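Local coordinates for protein-glutamine deamidase Cif (Burkholderia pseudomallei, PDB 3GQM) that deamidates a glutamine side chain of host NEDD8 to glutamate, which shuts down cullin-RING ubiquitin ligases and inhibits the host cell cycle, at residues A[157-165]-A[174-182]; A[222-230]-A[239-247]. One frame throughout, in Å; residues are numbered along the deposited sequence.

Contact 1 of 2, residues A[157-165]-A[174-182]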
loop_
_atom_site.group_PDB
_atom_site.type_symbol
_atom_site.label_atom_id
_atom_site.label_comp_id
_atom_site.label_asym_id
_atom_site.label_seq_id
_atom_site.Cartn_x
_atom_site.Cartn_y
_atom_site.Cartn_z
ATOM N N LEU A 157 9.503 -10.896 -4.639
ATOM C CA LEU A 157 8.126 -11.213 -4.298
ATOM C C LEU A 157 7.190 -10.873 -5.434
ATOM O O LEU A 157 6.116 -11.435 -5.540
ATOM C CB LEU A 157 7.742 -10.419 -3.028
ATOM C CG LEU A 157 8.157 -10.938 -1.635
ATOM C CD1 LEU A 157 9.623 -11.322 -1.490
ATOM C CD2 LEU A 157 7.865 -9.917 -0.552
ATOM N N GLY A 158 7.589 -9.949 -6.302
ATOM C CA GLY A 158 6.644 -9.372 -7.282
ATOM C C GLY A 158 5.553 -8.565 -6.552
ATOM O O GLY A 158 4.374 -8.662 -6.895
ATOM N N HIS A 159 5.943 -7.755 -5.569
ATOM C CA HIS A 159 4.963 -7.138 -4.652
ATOM C C HIS A 159 5.364 -5.730 -4.347
ATOM O O HIS A 159 6.530 -5.412 -4.297
ATOM C CB HIS A 159 4.857 -7.991 -3.367
ATOM C CG HIS A 159 3.783 -7.580 -2.390
ATOM N ND1 HIS A 159 2.494 -7.236 -2.766
ATOM C CD2 HIS A 159 3.786 -7.590 -1.033
ATOM C CE1 HIS A 159 1.770 -6.996 -1.685
ATOM N NE2 HIS A 159 2.537 -7.185 -0.615
ATOM N N LYS A 160 4.366 -4.894 -4.167
ATOM C CA LYS A 160 4.506 -3.495 -3.795
ATOM C C LYS A 160 3.719 -3.311 -2.492
ATOM O O LYS A 160 2.596 -3.825 -2.359
ATOM C CB LYS A 160 3.888 -2.629 -4.905
ATOM C CG LYS A 160 4.551 -1.290 -5.029
ATOM C CD LYS A 160 4.251 -0.619 -6.386
ATOM C CE LYS A 160 4.916 0.751 -6.445
ATOM N NZ LYS A 160 4.635 1.462 -7.755
ATOM N N PHE A 161 4.303 -2.603 -1.524
ATOM C CA PHE A 161 3.665 -2.417 -0.233
ATOM C C PHE A 161 4.317 -1.211 0.460
ATOM O O PHE A 161 5.326 -0.697 0.032
ATOM C CB PHE A 161 3.738 -3.720 0.639
ATOM C CG PHE A 161 5.144 -4.126 1.047
ATOM C CD1 PHE A 161 5.668 -3.730 2.263
ATOM C CD2 PHE A 161 5.915 -4.962 0.228
ATOM C CE1 PHE A 161 6.984 -4.107 2.665
ATOM C CE2 PHE A 161 7.202 -5.371 0.598
ATOM C CZ PHE A 161 7.750 -4.932 1.847
ATOM N N LEU A 162 3.730 -0.770 1.548
ATOM C CA LEU A 162 4.248 0.382 2.269
ATOM C C LEU A 162 4.732 -0.028 3.668
ATOM O O LEU A 162 4.159 -0.904 4.287
ATOM C CB LEU A 162 3.131 1.410 2.418
ATOM C CG LEU A 162 2.417 1.950 1.172
ATOM C CD1 LEU A 162 1.356 3.030 1.590
ATOM C CD2 LEU A 162 3.430 2.618 0.265
ATOM N N ILE A 163 5.791 0.636 4.114
ATOM C CA ILE A 163 6.219 0.624 5.492
ATOM C C ILE A 163 5.978 2.017 6.068
ATOM O O ILE A 163 6.556 2.976 5.579
ATOM C CB ILE A 163 7.725 0.305 5.602
ATOM C CG1 ILE A 163 7.987 -1.088 5.003
ATOM C CG2 ILE A 163 8.109 0.312 7.069
ATOM C CD1 ILE A 163 9.412 -1.341 4.525
ATOM N N ASP A 164 5.122 2.116 7.085
ATOM C CA ASP A 164 4.849 3.373 7.754
ATOM C C ASP A 164 5.799 3.534 8.974
ATOM O O ASP A 164 5.885 2.639 9.823
ATOM C CB ASP A 164 3.402 3.347 8.205
ATOM C CG ASP A 164 2.903 4.711 8.689
ATOM O OD1 ASP A 164 3.662 5.682 8.727
ATOM O OD2 ASP A 164 1.734 4.793 9.070
ATOM N N LEU A 165 6.516 4.633 9.024
ATOM C CA LEU A 165 7.472 4.932 10.115
ATOM C C LEU A 165 7.070 6.228 10.836
ATOM O O LEU A 165 7.712 7.269 10.667
ATOM C CB LEU A 165 8.901 5.084 9.544
ATOM C CG LEU A 165 9.411 3.878 8.743
ATOM C CD1 LEU A 165 10.628 4.231 7.898
ATOM C CD2 LEU A 165 9.785 2.723 9.675
ATOM N N THR A 174 9.417 2.743 15.034
ATOM C CA THR A 174 8.426 1.693 14.947
ATOM C C THR A 174 7.942 1.681 13.522
ATOM O O THR A 174 7.927 2.721 12.873
ATOM C CB THR A 174 7.239 2.032 15.868
ATOM O OG1 THR A 174 7.757 2.247 17.175
ATOM C CG2 THR A 174 6.227 0.916 15.924
ATOM N N ALA A 175 7.590 0.491 13.041
ATOM C CA ALA A 175 7.235 0.288 11.651
ATOM C C ALA A 175 5.940 -0.485 11.600
ATOM O O ALA A 175 5.769 -1.431 12.356
ATOM C CB ALA A 175 8.339 -0.509 10.937
ATOM N N TYR A 176 5.061 -0.113 10.678
ATOM C CA TYR A 176 3.844 -0.835 10.397
ATOM C C TYR A 176 3.778 -1.124 8.886
ATOM O O TYR A 176 4.338 -0.357 8.082
ATOM C CB TYR A 176 2.658 0.043 10.777
ATOM C CG TYR A 176 2.706 0.469 12.227
ATOM C CD1 TYR A 176 2.214 -0.380 13.232
ATOM C CD2 TYR A 176 3.253 1.680 12.592
ATOM C CE1 TYR A 176 2.233 -0.004 14.562
ATOM C CE2 TYR A 176 3.306 2.066 13.932
ATOM C CZ TYR A 176 2.773 1.218 14.912
ATOM O OH TYR A 176 2.842 1.580 16.231
ATOM N N ILE A 177 3.097 -2.207 8.513
ATOM C CA ILE A 177 2.891 -2.567 7.116
ATOM C C ILE A 177 1.510 -2.132 6.642
ATOM O O ILE A 177 0.514 -2.335 7.333
ATOM C CB ILE A 177 3.053 -4.123 6.862
ATOM C CG1 ILE A 177 4.431 -4.602 7.389
ATOM C CG2 ILE A 177 2.781 -4.518 5.292
ATOM C CD1 ILE A 177 5.587 -4.023 6.557
ATOM N N ILE A 178 1.457 -1.561 5.446
ATOM C CA ILE A 178 0.193 -1.379 4.736
ATOM C C ILE A 178 0.327 -2.056 3.355
ATOM O O ILE A 178 1.286 -1.803 2.643
ATOM C CB ILE A 178 -0.134 0.121 4.589
ATOM C CG1 ILE A 178 -0.060 0.815 5.958
ATOM C CG2 ILE A 178 -1.536 0.355 3.928
ATOM C CD1 ILE A 178 -0.374 2.337 5.928
ATOM N N GLN A 179 -0.596 -2.946 3.000
ATOM C CA GLN A 179 -0.520 -3.641 1.698
ATOM C C GLN A 179 -1.878 -4.190 1.333
ATOM O O GLN A 179 -2.789 -4.289 2.197
ATOM C CB GLN A 179 0.455 -4.833 1.816
ATOM C CG GLN A 179 -0.176 -5.979 2.694
ATOM C CD GLN A 179 0.706 -7.250 2.731
ATOM O OE1 GLN A 179 1.445 -7.554 1.769
ATOM N NE2 GLN A 179 0.627 -7.994 3.848
ATOM N N SER A 180 -2.029 -4.571 0.062
ATOM C CA SER A 180 -3.069 -5.532 -0.313
ATOM C C SER A 180 -2.314 -6.522 -1.199
ATOM O O SER A 180 -1.229 -6.194 -1.623
ATOM C CB SER A 180 -4.153 -4.852 -1.149
ATOM O OG SER A 180 -3.569 -4.318 -2.337
ATOM N N ASP A 181 -2.905 -7.685 -1.502
ATOM C CA ASP A 181 -2.267 -8.712 -2.388
ATOM C C ASP A 181 -3.395 -9.576 -2.984
ATOM O O ASP A 181 -4.220 -10.112 -2.262
ATOM C CB ASP A 181 -1.324 -9.582 -1.522
ATOM C CG ASP A 181 -0.259 -10.385 -2.320
ATOM O OD1 ASP A 181 -0.514 -10.917 -3.431
ATOM O OD2 ASP A 181 0.864 -10.521 -1.754
ATOM N N LEU A 182 -3.459 -9.670 -4.303
ATOM C CA LEU A 182 -4.436 -10.535 -4.968
ATOM C C LEU A 182 -4.033 -11.990 -4.934
ATOM O O LEU A 182 -4.779 -12.870 -5.383
ATOM C CB LEU A 182 -4.547 -10.141 -6.447
ATOM C CG LEU A 182 -5.927 -9.598 -6.704
ATOM C CD1 LEU A 182 -6.112 -8.273 -5.939
ATOM C CD2 LEU A 182 -6.104 -9.479 -8.230
HETATM O O HOH W 1 0.118 -3.111 -1.316
#

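Contact 2 of 2, residues A[222-230]-A[239-247]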
loop_
_atom_site.group_PDB
_atom_site.type_symbol
_atom_site.label_atom_id
_atom_site.label_comp_id
_atom_site.label_asym_id
_atom_site.label_seq_id
_atom_site.Cartn_x
_atom_site.Cartn_y
_atom_site.Cartn_z
ATOM N N ASP A 222 15.089 -21.978 3.343
ATOM C CA ASP A 222 13.656 -22.044 3.152
ATOM C C ASP A 222 12.909 -21.551 4.394
ATOM O O ASP A 222 11.990 -20.733 4.276
ATOM C CB ASP A 222 13.214 -23.481 2.816
ATOM C CG ASP A 222 13.704 -23.962 1.416
ATOM O OD1 ASP A 222 14.299 -23.166 0.628
ATOM O OD2 ASP A 222 13.469 -25.163 1.113
ATOM N N ASP A 223 13.319 -22.042 5.568
ATOM C CA ASP A 223 12.599 -21.806 6.813
ATOM C C ASP A 223 12.741 -20.364 7.291
ATOM O O ASP A 223 11.855 -19.834 7.932
ATOM C CB ASP A 223 13.083 -22.751 7.924
ATOM C CG ASP A 223 12.728 -24.225 7.647
ATOM O OD1 ASP A 223 11.649 -24.520 7.084
ATOM O OD2 ASP A 223 13.586 -25.096 7.956
ATOM N N VAL A 224 13.903 -19.793 7.040
ATOM C CA VAL A 224 14.178 -18.400 7.310
ATOM C C VAL A 224 13.294 -17.498 6.404
ATOM O O VAL A 224 12.582 -16.620 6.914
ATOM C CB VAL A 224 15.681 -18.129 7.113
ATOM C CG1 VAL A 224 15.962 -16.641 7.127
ATOM C CG2 VAL A 224 16.508 -18.884 8.202
ATOM N N GLN A 225 13.310 -17.750 5.088
ATOM C CA GLN A 225 12.472 -16.997 4.117
ATOM C C GLN A 225 10.995 -17.102 4.431
ATOM O O GLN A 225 10.303 -16.088 4.557
ATOM C CB GLN A 225 12.720 -17.472 2.690
ATOM C CG GLN A 225 14.110 -17.139 2.119
ATOM C CD GLN A 225 14.337 -17.814 0.747
ATOM O OE1 GLN A 225 13.818 -18.909 0.492
ATOM N NE2 GLN A 225 15.087 -17.165 -0.123
ATOM N N THR A 226 10.510 -18.326 4.574
ATOM C CA THR A 226 9.139 -18.587 4.972
ATOM C C THR A 226 8.744 -17.850 6.271
ATOM O O THR A 226 7.671 -17.254 6.344
ATOM C CB THR A 226 8.893 -20.114 5.102
ATOM O OG1 THR A 226 9.280 -20.755 3.871
ATOM C CG2 THR A 226 7.446 -20.383 5.317
ATOM N N ARG A 227 9.600 -17.869 7.289
ATOM C CA ARG A 227 9.228 -17.210 8.542
ATOM C C ARG A 227 9.307 -15.682 8.482
ATOM O O ARG A 227 8.490 -15.005 9.081
ATOM C CB ARG A 227 10.006 -17.773 9.746
ATOM C CG ARG A 227 9.497 -19.168 10.126
ATOM C CD ARG A 227 9.161 -19.280 11.613
ATOM N NE ARG A 227 8.963 -20.665 12.072
ATOM C CZ ARG A 227 9.900 -21.616 12.026
ATOM N NH1 ARG A 227 11.099 -21.364 11.504
ATOM N NH2 ARG A 227 9.629 -22.841 12.474
ATOM N N LEU A 228 10.286 -15.141 7.773
ATOM C CA LEU A 228 10.362 -13.700 7.622
ATOM C C LEU A 228 9.108 -13.192 6.900
ATOM O O LEU A 228 8.460 -12.234 7.349
ATOM C CB LEU A 228 11.595 -13.267 6.838
ATOM C CG LEU A 228 12.920 -13.203 7.575
ATOM C CD1 LEU A 228 13.996 -12.755 6.569
ATOM C CD2 LEU A 228 12.840 -12.229 8.758
ATOM N N LEU A 229 8.754 -13.871 5.812
ATOM C CA LEU A 229 7.602 -13.504 5.010
ATOM C C LEU A 229 6.290 -13.579 5.780
ATOM O O LEU A 229 5.472 -12.613 5.739
ATOM C CB LEU A 229 7.525 -14.338 3.725
ATOM C CG LEU A 229 8.625 -14.035 2.688
ATOM C CD1 LEU A 229 8.690 -15.148 1.678
ATOM C CD2 LEU A 229 8.448 -12.653 1.969
ATOM N N ALA A 230 6.080 -14.714 6.458
ATOM C CA ALA A 230 4.863 -14.910 7.238
ATOM C C ALA A 230 4.790 -13.888 8.353
ATOM O O ALA A 230 3.717 -13.430 8.693
ATOM C CB ALA A 230 4.825 -16.294 7.851
ATOM N N PRO A 239 3.540 -19.383 8.651
ATOM C CA PRO A 239 4.484 -19.822 7.611
ATOM C C PRO A 239 3.957 -20.935 6.699
ATOM O O PRO A 239 4.460 -21.099 5.607
ATOM C CB PRO A 239 5.736 -20.258 8.384
ATOM C CG PRO A 239 5.424 -20.111 9.828
ATOM C CD PRO A 239 4.170 -19.318 9.985
ATOM N N HIS A 240 2.915 -21.646 7.104
ATOM C CA HIS A 240 2.367 -22.684 6.246
ATOM C C HIS A 240 1.563 -22.108 5.126
ATOM O O HIS A 240 1.266 -22.823 4.175
ATOM C CB HIS A 240 1.576 -23.729 7.032
ATOM C CG HIS A 240 2.416 -24.481 8.010
ATOM N ND1 HIS A 240 2.772 -25.800 7.825
ATOM C CD2 HIS A 240 2.992 -24.093 9.175
ATOM C CE1 HIS A 240 3.525 -26.196 8.839
ATOM N NE2 HIS A 240 3.672 -25.182 9.674
ATOM N N LYS A 241 1.244 -20.814 5.237
ATOM C CA LYS A 241 0.565 -20.040 4.176
ATOM C C LYS A 241 1.495 -19.424 3.134
ATOM O O LYS A 241 1.021 -18.784 2.209
ATOM C CB LYS A 241 -0.286 -18.916 4.773
ATOM C CG LYS A 241 -1.463 -19.368 5.662
ATOM N N VAL A 242 2.800 -19.615 3.288
ATOM C CA VAL A 242 3.784 -18.995 2.422
ATOM C C VAL A 242 4.386 -20.018 1.419
ATOM O O VAL A 242 4.734 -21.129 1.813
ATOM C CB VAL A 242 4.871 -18.316 3.260
ATOM C CG1 VAL A 242 5.921 -17.711 2.386
ATOM C CG2 VAL A 242 4.248 -17.210 4.144
ATOM N N ASP A 243 4.497 -19.652 0.134
ATOM C CA ASP A 243 5.102 -20.555 -0.854
ATOM C C ASP A 243 6.398 -19.977 -1.407
ATOM O O ASP A 243 6.384 -19.212 -2.376
ATOM C CB ASP A 243 4.091 -20.867 -1.983
ATOM C CG ASP A 243 4.594 -21.958 -2.966
ATOM O OD1 ASP A 243 5.715 -22.536 -2.792
ATOM O OD2 ASP A 243 3.828 -22.248 -3.910
ATOM N N ILE A 244 7.534 -20.305 -0.795
ATOM C CA ILE A 244 8.787 -19.707 -1.281
ATOM C C ILE A 244 9.214 -20.139 -2.705
ATOM O O ILE A 244 10.035 -19.473 -3.315
ATOM C CB ILE A 244 9.976 -19.805 -0.274
ATOM C CG1 ILE A 244 10.469 -21.254 -0.116
ATOM C CG2 ILE A 244 9.633 -19.128 1.035
ATOM C CD1 ILE A 244 11.709 -21.480 -0.891
ATOM N N LYS A 245 8.629 -21.217 -3.238
ATOM C CA LYS A 245 8.871 -21.616 -4.619
ATOM C C LYS A 245 8.380 -20.580 -5.626
ATOM O O LYS A 245 8.704 -20.703 -6.797
ATOM C CB LYS A 245 8.172 -22.948 -4.975
ATOM C CG LYS A 245 8.635 -24.199 -4.256
ATOM C CD LYS A 245 7.431 -25.171 -4.138
ATOM C CE LYS A 245 7.258 -26.185 -5.317
ATOM N NZ LYS A 245 7.233 -25.656 -6.750
ATOM N N LYS A 246 7.576 -19.598 -5.201
ATOM C CA LYS A 246 7.125 -18.545 -6.110
ATOM C C LYS A 246 8.039 -17.327 -6.120
ATOM O O LYS A 246 7.846 -16.396 -6.900
ATOM C CB LYS A 246 5.675 -18.151 -5.805
ATOM C CG LYS A 246 4.697 -19.331 -5.800
ATOM C CD LYS A 246 4.286 -19.711 -7.199
ATOM N N LEU A 247 9.059 -17.332 -5.275
ATOM C CA LEU A 247 10.001 -16.233 -5.247
ATOM C C LEU A 247 10.795 -16.122 -6.539
ATOM O O LEU A 247 11.175 -17.136 -7.137
ATOM C CB LEU A 247 10.979 -16.407 -4.092
ATOM C CG LEU A 247 10.440 -16.216 -2.680
ATOM C CD1 LEU A 247 11.603 -16.530 -1.735
ATOM C CD2 LEU A 247 9.945 -14.772 -2.558
HETATM O O HOH W 2 7.463 -22.096 1.361
#

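Contact 1 of 2, residues A[157-165]-A[174-182]
H159 and Q179 meet through a single side-chain hydrogen bond, NE2 to OE1 at 2.6 Å. The N-H reaches OE1 in the carbonyl plane, and imidazole and amide planes are turned 45° apart. CG of H159 stands anti to the backbone N (chi1 -173°), which swings the ring across to 179-181; Q179 starts between its backbone N and carbonyl carbon (chi1 71°) and then runs extended to bring its amide to NE2. The S180 carbonyl O lies at the ring edge, 3.1 Å from CE1, and OD2 of D181 sits over one face, 3.6 Å from the same carbon. H159 and Q179 are inferred to be catalytic together with C104, whose side chain lies about 3 Å from that of H159; this Cys-His-Gln set fits the papain-like peptidase clan of the Cif family. NE2 of Q179 is held in turn by the L233 carbonyl, fixing the rotation of the amide. Behind the site, strands 159-165 and 176-178 form a beta hairpin. L162 and I178 are an antiparallel hydrogen-bonded pair, L162 N to I178 O 2.9 Å, and D164 and Y176 are another, D164 N to Y176 O 2.8 Å; I163 and I177 between them are a non-hydrogen-bonded pair. On the face of F161 and I163, CD1 of I177 approaches F161 CE1 and I163 CG1, both at 4.1 Å. On the face of L162 and I178, both side chains pack on I111 of helix 104-116, while D164 hydrogen-bonds the Y260 hydroxyl through OD1 and forms a salt bridge with R33 through OD2. Water 1 bridges K160 O and S180 N.

Contact 2 of 2, residues A[222-230]-A[239-247]
I244 and T226 carry much of the packing between segment 222-230 of helix 222-233 and the turns of 239-247, and no direct hydrogen bond joins the two segments. Among the apolar contacts, CD1 of L229 meets CG1 of V242 at 3.8 Å and also approaches CG2 of I244, its side chain crossing both at about a right angle. The methyl of A230 lies against the P239 ring, 3.8 Å from CD, and beside CG2 of V242. T226 turns its CG2 to P239, 3.1 Å from the carbonyl O and 3.5 Å from CB. Polar atoms border the I244 side chain: its CG1 stands between the backbone N and the carbonyl carbon (chi1 70°), and with chi2 at 102° CD1 comes to 3.4 Å from OD1 of D222 and close to OE1 of Q225, whose NE2 is hydrogen-bonded to the F217 carbonyl, while CG2 touches the T226 hydroxyl. That hydroxyl donates to D222 O from above the carbonyl plane, at 2.7 Å from OG1, and so shares this acceptor with the T226 backbone N. Water 2 supplies the polar bridge, donating to V242 O at 2.9 Å and accepting from I244 N, with a weak bond to T226 OG1. Within the loop, OD1 of D243 accepts from K245 N, an Asx turn at the start of the 3-10 segment 244-246. The loop leads from helix 222-233 toward strand 253-260, and L229 also packs on L212 of helix 206-212.

Contact 1 closes before contact 2 opens along the chain, and their centres lie 16 Å apart. Contact 1 is the buried hairpin at one side of the four-stranded antiparallel sheet, near the middle of the chain; contact 2 is a partly buried helix-loop pairing nearer the periphery. They touch through L157, whose CD1 lies 3.6 Å from CD2 of L247 and whose CD2 lies 3.8 Å from CD2 of L229. Helix 222-233 serves both: its earlier turns pack on 239-247, and its end meets I177 through I232 and L233. The peripheral pairing thus adjoins the hairpin region that holds two inferred catalytic residues, H159 and Q179.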